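PDB 6JPK: aspartate aminotransferase, cytoplasmic from Schizosaccharomyces pombe 972h-, which catalyses the reversible transfer of an amino group between L-aspartate and 2-oxoglutarate, giving oxaloacetate and L-glutamate, with pyridoxal 5'-phosphate as cofactor. Local coordinates for residues 74-84 with 98-106; 107-118 with 247-255. The protein carries 1 engineered substitution. All blocks are in the same frame, centred on the assembly; numbering follows the deposited sequence.

In the fold
Interactions 1 and 2 are consecutive in the chain, since helix 107-127 follows strand 100-106. Both reach the same mixed sheet, interaction 1 at its outermost strand 100-106 and interaction 2 at the inner strand 247-252. Interaction 1 is partly buried, lies away from the annotated sites, and is held by two hydrogen bonds and small apolar contacts. Interaction 2 is buried. Its chemistry changes along its length, from a polar phosphate site at one end to apolar and aromatic packing at the other. The two contacts touch: Phe79 packs on Phe253, Met103 on Leu114, and Gln251 NE2 probably bonds to Ala83 O.

Interaction 1 (74-84 with 98-106); sequences AGLPRFTKAAA and DRVASMQSV
Gln104 reaches from the strand to the start of helix 77-84. Its CG is anti to the backbone N (chi1 178°) and the chain beyond is extended, which carries the amide to the helix N-cap. There OE1 accepts from Leu76 N at 2.9 Å. The bond is nearly straight at hydrogen (165°), and the donor lies almost on the line of the amide C=O. A second bond joins the backbones, with Gln104 N giving to Ala74 O at 2.8 Å. Gly75 lies between these two bonds, and a CB on it would clash with Gln104 CB. The Gln104 chain crosses Phe79 at about a right angle, with CG 3.7 Å from Phe79 CE2 and the ring and amide planes 72° apart. With an alanine here in place of Gln104, Leu76 N would probably lose its OE1 acceptor, and a gap would be likely beside Phe79.

Thr80 turns its methyl to the strand, with CG2 3.7 Å from Gln104 N, while its CB meets Ser102 CB at 3.9 Å. Ser102 OG bonds to His268, and a water bonded to Ser102 OG also makes a weak bond to Thr80 O. Met103 starts away from the loop, but its bent chain leaves SD 3.7 Å from Ala74 CB. Ala84 meets Val100 more loosely.

Strand 100-106 is an edge strand within this chain, paired antiparallel with strand 264-270. Helix 77-87 lies across one face of it, and helix 297-308 packs on Phe79 and Gln104. On the other face, helix 274-289 packs against Ala101 and Met103.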
loop_
_atom_site.group_PDB
_atom_site.type_symbol
_atom_site.label_atom_id
_atom_site.label_comp_id
_atom_site.label_asym_id
_atom_site.label_seq_id
_atom_site.Cartn_x
_atom_site.Cartn_y
_atom_site.Cartn_z
ATOM N N ALA A 74 9.101 2.955 8.051
ATOM C CA ALA A 74 8.016 2.947 9.021
ATOM C C ALA A 74 7.083 4.152 8.874
ATOM O O ALA A 74 6.071 4.230 9.584
ATOM C CB ALA A 74 8.591 2.890 10.442
ATOM N N GLY A 75 7.400 5.085 7.987
ATOM C CA GLY A 75 6.525 6.195 7.660
ATOM C C GLY A 75 7.050 7.518 8.194
ATOM O O GLY A 75 8.162 7.623 8.712
ATOM N N LEU A 76 6.209 8.539 8.059
ATOM C CA LEU A 76 6.560 9.902 8.439
ATOM C C LEU A 76 6.579 10.007 9.959
ATOM O O LEU A 76 5.538 9.789 10.595
ATOM C CB LEU A 76 5.544 10.872 7.834
ATOM C CG LEU A 76 5.691 12.358 8.139
ATOM C CD1 LEU A 76 6.916 12.942 7.418
ATOM C CD2 LEU A 76 4.413 13.101 7.753
ATOM N N PRO A 77 7.721 10.316 10.583
ATOM C CA PRO A 77 7.794 10.213 12.054
ATOM C C PRO A 77 6.808 11.101 12.791
ATOM O O PRO A 77 6.245 10.673 13.806
ATOM C CB PRO A 77 9.250 10.603 12.354
ATOM C CG PRO A 77 9.992 10.231 11.099
ATOM C CD PRO A 77 9.039 10.562 9.973
ATOM N N ARG A 78 6.563 12.326 12.320
ATOM C CA ARG A 78 5.613 13.155 13.048
ATOM C C ARG A 78 4.182 12.669 12.863
ATOM O O ARG A 78 3.310 13.039 13.657
ATOM C CB ARG A 78 5.735 14.623 12.633
ATOM C CG ARG A 78 5.776 14.856 11.151
ATOM C CD ARG A 78 6.578 16.132 10.833
ATOM N NE ARG A 78 6.716 16.329 9.390
ATOM C CZ ARG A 78 5.725 16.762 8.621
ATOM N NH1 ARG A 78 4.547 17.043 9.179
ATOM N NH2 ARG A 78 5.907 16.914 7.310
ATOM N N PHE A 79 3.922 11.856 11.832
ATOM C CA PHE A 79 2.627 11.191 11.753
ATOM C C PHE A 79 2.546 10.006 12.710
ATOM O O PHE A 79 1.598 9.908 13.496
ATOM C CB PHE A 79 2.329 10.724 10.328
ATOM C CG PHE A 79 1.153 9.767 10.247
ATOM C CD1 PHE A 79 -0.151 10.236 10.366
ATOM C CD2 PHE A 79 1.359 8.399 10.078
ATOM C CE1 PHE A 79 -1.230 9.359 10.304
ATOM C CE2 PHE A 79 0.281 7.508 10.002
ATOM C CZ PHE A 79 -1.010 7.990 10.118
ATOM N N THR A 80 3.512 9.075 12.651
ATOM C CA THR A 80 3.383 7.881 13.483
ATOM C C THR A 80 3.368 8.253 14.959
ATOM O O THR A 80 2.630 7.652 15.750
ATOM C CB THR A 80 4.499 6.867 13.204
ATOM O OG1 THR A 80 5.769 7.460 13.490
ATOM C CG2 THR A 80 4.461 6.365 11.741
ATOM N N LYS A 81 4.157 9.259 15.352
ATOM C CA LYS A 81 4.136 9.659 16.757
ATOM C C LYS A 81 2.787 10.267 17.133
ATOM O O LYS A 81 2.206 9.914 18.164
ATOM C CB LYS A 81 5.271 10.637 17.062
ATOM C CG LYS A 81 5.399 10.981 18.561
ATOM C CD LYS A 81 6.475 12.030 18.801
ATOM C CE LYS A 81 6.598 12.398 20.276
ATOM N NZ LYS A 81 7.446 13.618 20.454
ATOM N N ALA A 82 2.272 11.187 16.305
ATOM C CA ALA A 82 0.990 11.834 16.597
ATOM C C ALA A 82 -0.173 10.844 16.554
ATOM O O ALA A 82 -1.133 10.972 17.326
ATOM C CB ALA A 82 0.741 12.970 15.605
ATOM N N ALA A 83 -0.121 9.867 15.643
ATOM C CA ALA A 83 -1.190 8.878 15.559
ATOM C C ALA A 83 -1.290 8.063 16.843
ATOM O O ALA A 83 -2.394 7.759 17.315
ATOM C CB ALA A 83 -0.955 7.954 14.364
ATOM N N ALA A 84 -0.138 7.695 17.416
ATOM C CA ALA A 84 -0.122 6.998 18.698
ATOM C C ALA A 84 -0.603 7.903 19.829
ATOM O O ALA A 84 -1.323 7.453 20.731
ATOM C CB ALA A 84 1.288 6.488 18.990
ATOM N N ASP A 98 9.081 5.137 25.186
ATOM C CA ASP A 98 9.519 4.482 23.946
ATOM C C ASP A 98 9.027 3.033 23.882
ATOM O O ASP A 98 9.755 2.126 23.469
ATOM C CB ASP A 98 11.049 4.551 23.802
ATOM C CG ASP A 98 11.535 4.212 22.396
ATOM O OD1 ASP A 98 10.878 4.622 21.416
ATOM O OD2 ASP A 98 12.592 3.548 22.277
ATOM N N ARG A 99 7.782 2.806 24.294
ATOM C CA ARG A 99 7.219 1.462 24.323
ATOM C C ARG A 99 6.280 1.150 23.158
ATOM O O ARG A 99 5.780 0.021 23.078
ATOM C CB ARG A 99 6.481 1.235 25.648
ATOM C CG ARG A 99 7.407 0.936 26.835
ATOM C CD ARG A 99 6.644 1.011 28.163
ATOM N NE ARG A 99 5.509 0.097 28.186
ATOM C CZ ARG A 99 4.616 0.040 29.169
ATOM N NH1 ARG A 99 4.729 0.856 30.221
ATOM N NH2 ARG A 99 3.614 -0.830 29.099
ATOM N N VAL A 100 6.020 2.087 22.247
ATOM C CA VAL A 100 5.079 1.845 21.150
ATOM C C VAL A 100 5.867 1.754 19.850
ATOM O O VAL A 100 6.581 2.693 19.480
ATOM C CB VAL A 100 3.992 2.934 21.070
ATOM C CG1 VAL A 100 2.982 2.608 19.962
ATOM C CG2 VAL A 100 3.269 3.071 22.393
ATOM N N ALA A 101 5.763 0.611 19.170
ATOM C CA ALA A 101 6.302 0.447 17.822
ATOM C C ALA A 101 5.187 0.797 16.844
ATOM O O ALA A 101 4.163 0.116 16.804
ATOM C CB ALA A 101 6.802 -0.981 17.596
ATOM N N SER A 102 5.370 1.869 16.077
ATOM C CA SER A 102 4.329 2.394 15.195
ATOM C C SER A 102 4.808 2.323 13.755
ATOM O O SER A 102 5.912 2.778 13.440
ATOM C CB SER A 102 3.961 3.838 15.554
ATOM O OG SER A 102 3.499 3.930 16.900
ATOM N N MET A 103 3.979 1.753 12.885
ATOM C CA MET A 103 4.297 1.616 11.473
ATOM C C MET A 103 3.161 2.230 10.670
ATOM O O MET A 103 2.035 1.710 10.681
ATOM C CB MET A 103 4.490 0.149 11.099
ATOM C CG MET A 103 5.683 -0.497 11.790
ATOM S SD MET A 103 7.127 -0.444 10.703
ATOM C CE MET A 103 6.349 -1.154 9.232
ATOM N N GLN A 104 3.448 3.330 9.982
ATOM C CA GLN A 104 2.473 3.878 9.047
ATOM C C GLN A 104 2.143 2.809 8.016
ATOM O O GLN A 104 3.036 2.126 7.503
ATOM C CB GLN A 104 3.016 5.136 8.379
ATOM C CG GLN A 104 2.080 5.756 7.350
ATOM C CD GLN A 104 2.707 6.949 6.662
ATOM O OE1 GLN A 104 3.610 7.609 7.211
ATOM N NE2 GLN A 104 2.229 7.243 5.453
ATOM N N SER A 105 0.857 2.640 7.741
ATOM C CA SER A 105 0.361 1.544 6.924
ATOM C C SER A 105 -0.553 2.084 5.832
ATOM O O SER A 105 -0.973 3.249 5.851
ATOM C CB SER A 105 -0.398 0.522 7.784
ATOM O OG SER A 105 -1.463 1.153 8.479
ATOM N N VAL A 106 -0.875 1.212 4.882
ATOM C CA VAL A 106 -1.836 1.543 3.839
ATOM C C VAL A 106 -3.214 1.431 4.479
ATOM O O VAL A 106 -3.928 0.437 4.287
ATOM C CB VAL A 106 -1.695 0.613 2.620
ATOM C CG1 VAL A 106 -2.636 1.043 1.496
ATOM C CG2 VAL A 106 -0.250 0.601 2.124
HETATM O O HOH W 1 4.694 5.928 17.851
#

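Interaction 2 (107-118 with 247-255). With PO4 (phosphate ion), chain C.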
loop_
_atom_site.group_PDB
_atom_site.type_symbol
_atom_site.label_atom_id
_atom_site.label_comp_id
_atom_site.label_asym_id
_atom_site.label_seq_id
_atom_site.Cartn_x
_atom_site.Cartn_y
_atom_site.Cartn_z
ATOM N N SER A 107 -3.561 2.442 5.279
ATOM C CA SER A 107 -4.816 2.552 6.017
ATOM C C SER A 107 -5.024 1.391 6.985
ATOM O O SER A 107 -4.070 0.682 7.336
ATOM C CB SER A 107 -6.001 2.663 5.055
ATOM O OG SER A 107 -7.026 3.498 5.595
ATOM N N GLY A 108 -6.266 1.211 7.440
ATOM C CA GLY A 108 -6.539 0.187 8.440
ATOM C C GLY A 108 -6.314 -1.226 7.925
ATOM O O GLY A 108 -5.843 -2.097 8.663
ATOM N N THR A 109 -6.650 -1.480 6.660
ATOM C CA THR A 109 -6.474 -2.834 6.132
ATOM C C THR A 109 -5.001 -3.221 6.112
ATOM O O THR A 109 -4.634 -4.329 6.521
ATOM C CB THR A 109 -7.078 -2.945 4.736
ATOM O OG1 THR A 109 -8.466 -2.615 4.810
ATOM C CG2 THR A 109 -6.934 -4.381 4.207
ATOM N N GLY A 110 -4.141 -2.310 5.640
ATOM C CA GLY A 110 -2.712 -2.564 5.658
ATOM C C GLY A 110 -2.149 -2.705 7.058
ATOM O O GLY A 110 -1.225 -3.492 7.278
ATOM N N ALA A 111 -2.688 -1.952 8.029
ATOM C CA ALA A 111 -2.272 -2.167 9.413
ATOM C C ALA A 111 -2.634 -3.575 9.883
ATOM O O ALA A 111 -1.822 -4.257 10.522
ATOM C CB ALA A 111 -2.898 -1.117 10.332
ATOM N N ASN A 112 -3.850 -4.026 9.570
ATOM C CA ASN A 112 -4.248 -5.387 9.918
ATOM C C ASN A 112 -3.350 -6.411 9.228
ATOM O O ASN A 112 -2.993 -7.439 9.820
ATOM C CB ASN A 112 -5.724 -5.618 9.548
ATOM C CG ASN A 112 -6.694 -5.089 10.616
ATOM O OD1 ASN A 112 -6.939 -5.752 11.619
ATOM N ND2 ASN A 112 -7.241 -3.892 10.398
ATOM N N PHE A 113 -2.972 -6.148 7.972
ATOM C CA PHE A 113 -2.097 -7.080 7.270
ATOM C C PHE A 113 -0.741 -7.158 7.953
ATOM O O PHE A 113 -0.186 -8.252 8.139
ATOM C CB PHE A 113 -1.945 -6.669 5.803
ATOM C CG PHE A 113 -1.012 -7.556 5.027
ATOM C CD1 PHE A 113 0.320 -7.206 4.858
ATOM C CD2 PHE A 113 -1.457 -8.755 4.495
ATOM C CE1 PHE A 113 1.195 -8.031 4.161
ATOM C CE2 PHE A 113 -0.598 -9.583 3.792
ATOM C CZ PHE A 113 0.731 -9.224 3.621
ATOM N N LEU A 114 -0.208 -6.007 8.370
ATOM C CA LEU A 114 1.067 -5.989 9.085
ATOM C C LEU A 114 0.986 -6.785 10.378
ATOM O O LEU A 114 1.852 -7.621 10.664
ATOM C CB LEU A 114 1.477 -4.551 9.403
ATOM C CG LEU A 114 2.515 -3.836 8.549
ATOM C CD1 LEU A 114 2.775 -2.454 9.152
ATOM C CD2 LEU A 114 3.802 -4.654 8.480
ATOM N N ALA A 115 -0.021 -6.496 11.203
ATOM C CA ALA A 115 -0.123 -7.171 12.488
ATOM C C ALA A 115 -0.279 -8.669 12.297
ATOM O O ALA A 115 0.370 -9.463 12.987
ATOM C CB ALA A 115 -1.292 -6.599 13.290
ATOM N N ALA A 116 -1.120 -9.074 11.340
ATOM C CA ALA A 116 -1.381 -10.493 11.134
ATOM C C ALA A 116 -0.151 -11.210 10.590
ATOM O O ALA A 116 0.155 -12.322 11.028
ATOM C CB ALA A 116 -2.569 -10.683 10.194
ATOM N N SER A 117 0.558 -10.595 9.632
ATOM C CA SER A 117 1.802 -11.187 9.139
ATOM C C SER A 117 2.798 -11.376 10.273
ATOM O O SER A 117 3.368 -12.460 10.442
ATOM C CB SER A 117 2.431 -10.322 8.046
ATOM O OG SER A 117 1.549 -10.137 6.962
ATOM N N PHE A 118 3.012 -10.328 11.070
ATOM C CA PHE A 118 3.929 -10.454 12.195
ATOM C C PHE A 118 3.468 -11.543 13.166
ATOM O O PHE A 118 4.257 -12.402 13.580
ATOM C CB PHE A 118 4.073 -9.122 12.938
ATOM C CG PHE A 118 4.922 -9.245 14.162
ATOM C CD1 PHE A 118 6.298 -9.224 14.061
ATOM C CD2 PHE A 118 4.348 -9.473 15.403
ATOM C CE1 PHE A 118 7.097 -9.383 15.182
ATOM C CE2 PHE A 118 5.127 -9.635 16.514
ATOM C CZ PHE A 118 6.519 -9.594 16.404
ATOM N N PHE A 247 0.109 -5.666 23.527
ATOM C CA PHE A 247 -1.014 -5.877 22.615
ATOM C C PHE A 247 -0.783 -5.054 21.351
ATOM O O PHE A 247 0.157 -4.254 21.277
ATOM C CB PHE A 247 -2.359 -5.530 23.281
ATOM C CG PHE A 247 -2.518 -4.059 23.665
ATOM C CD1 PHE A 247 -1.883 -3.538 24.787
ATOM C CD2 PHE A 247 -3.339 -3.217 22.916
ATOM C CE1 PHE A 247 -2.038 -2.192 25.146
ATOM C CE2 PHE A 247 -3.501 -1.867 23.262
ATOM C CZ PHE A 247 -2.851 -1.353 24.384
ATOM N N PHE A 248 -1.670 -5.246 20.363
ATOM C CA PHE A 248 -1.581 -4.600 19.055
ATOM C C PHE A 248 -2.786 -3.711 18.797
ATOM O O PHE A 248 -3.895 -3.982 19.275
ATOM C CB PHE A 248 -1.499 -5.614 17.910
ATOM C CG PHE A 248 -0.265 -6.466 17.940
ATOM C CD1 PHE A 248 -0.175 -7.548 18.807
ATOM C CD2 PHE A 248 0.804 -6.194 17.085
ATOM C CE1 PHE A 248 0.961 -8.349 18.831
ATOM C CE2 PHE A 248 1.941 -6.998 17.095
ATOM C CZ PHE A 248 2.025 -8.065 17.981
ATOM N N VAL A 249 -2.568 -2.659 18.008
ATOM C CA VAL A 249 -3.639 -1.752 17.597
ATOM C C VAL A 249 -3.506 -1.481 16.104
ATOM O O VAL A 249 -2.419 -1.130 15.633
ATOM C CB VAL A 249 -3.609 -0.423 18.379
ATOM C CG1 VAL A 249 -4.785 0.459 17.953
ATOM C CG2 VAL A 249 -3.615 -0.659 19.888
ATOM N N CYS A 250 -4.609 -1.619 15.367
ATOM C CA CYS A 250 -4.669 -1.261 13.951
ATOM C C CYS A 250 -5.597 -0.062 13.785
ATOM O O CYS A 250 -6.792 -0.155 14.079
ATOM C CB CYS A 250 -5.152 -2.436 13.102
ATOM S SG CYS A 250 -4.195 -3.941 13.359
ATOM N N GLN A 251 -5.050 1.049 13.291
ATOM C CA GLN A 251 -5.700 2.353 13.336
ATOM C C GLN A 251 -5.883 2.876 11.924
ATOM O O GLN A 251 -4.953 2.820 11.116
ATOM C CB GLN A 251 -4.864 3.330 14.162
ATOM C CG GLN A 251 -5.301 4.781 14.161
ATOM C CD GLN A 251 -4.273 5.653 14.886
ATOM O OE1 GLN A 251 -3.072 5.376 14.822
ATOM N NE2 GLN A 251 -4.737 6.673 15.606
ATOM N N SER A 252 -7.079 3.370 11.625
ATOM C CA SER A 252 -7.386 3.955 10.331
ATOM C C SER A 252 -7.835 5.398 10.511
ATOM O O SER A 252 -8.579 5.712 11.447
ATOM C CB SER A 252 -8.494 3.158 9.608
ATOM O OG SER A 252 -8.935 3.828 8.442
ATOM N N PHE A 253 -7.394 6.267 9.601
ATOM C CA PHE A 253 -7.907 7.626 9.517
ATOM C C PHE A 253 -8.842 7.801 8.328
ATOM O O PHE A 253 -9.177 8.936 7.972
ATOM C CB PHE A 253 -6.755 8.636 9.450
ATOM C CG PHE A 253 -5.950 8.701 10.717
ATOM C CD1 PHE A 253 -4.894 7.827 10.929
ATOM C CD2 PHE A 253 -6.267 9.612 11.706
ATOM C CE1 PHE A 253 -4.152 7.870 12.102
ATOM C CE2 PHE A 253 -5.535 9.657 12.876
ATOM C CZ PHE A 253 -4.479 8.782 13.075
ATOM N N ALA A 254 -9.269 6.690 7.717
ATOM C CA ALA A 254 -10.109 6.757 6.526
ATOM C C ALA A 254 -11.408 7.501 6.809
ATOM O O ALA A 254 -11.814 8.379 6.039
ATOM C CB ALA A 254 -10.398 5.342 6.015
ATOM N N LYS A 255 -12.091 7.146 7.899
ATOM C CA LYS A 255 -13.373 7.773 8.203
ATOM C C LYS A 255 -13.232 9.019 9.083
ATOM O O LYS A 255 -13.899 10.024 8.828
ATOM C CB LYS A 255 -14.310 6.758 8.867
ATOM C CG LYS A 255 -14.272 5.334 8.238
ATOM C CD LYS A 255 -15.310 5.124 7.170
ATOM C CE LYS A 255 -15.569 3.630 6.878
ATOM N NZ LYS A 255 -14.480 2.890 6.156
HETATM P P PO4 C . -9.392 1.096 5.608
HETATM O O1 PO4 C . -8.477 0.034 5.033
HETATM O O2 PO4 C . -8.646 2.028 6.535
HETATM O O3 PO4 C . -9.988 1.867 4.449
HETATM O O4 PO4 C . -10.523 0.490 6.404
#
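Ser107 and Ser252 meet at one oxygen of a bound phosphate. Ser252 OG donates to O2 of the phosphate at 2.6 Å. Ser107 OG also points to O2, but that distance is too short to be trusted in detail. Gly108 N adds a bond to O2 at 2.7 Å, and Thr109 N reaches O1 of the ion at 2.9 Å. Backbone donors at the helix start thus face the anion, which their dipoles would probably favour. Arg263 of the same chain and Tyr70 of the second subunit also bond to the ion. The ion probably comes from the crystallisation liquor. Its position is consistent with that of the cofactor phosphate in this family, near Lys255, the predicted cofactor lysine, which carries no cofactor here.

The next shell sets these groups. Ser252 OG accepts from Ala254 N at 3.0 Å, an ST turn that fixes its hydroxyl. Gly108 lets the helix come close, since a CB there would clash with Ser252 CB. Asn112 ND2 donates to Gly108 O at 2.9 Å from above the carbonyl plane, and also bonds to Asp219.

Farther along, packing is apolar. Cys250 lies against Ala111, with their CB atoms 3.8 Å apart, and its SG touches Ala115. The rings of Phe118 and Phe248 touch at their borders, neither lying over the other's face, with their planes 46° apart and Phe118 CD2 3.7 Å from Phe248 CZ.

Helix 107-127 runs nearly antiparallel to strand 247-252 on one face of the sheet. Helix 140-147 packs beside it, and helix 77-87 covers Val249 and Gln251 on the strand's other face. Strands 264-270 and 215-220 flank strand 247-252.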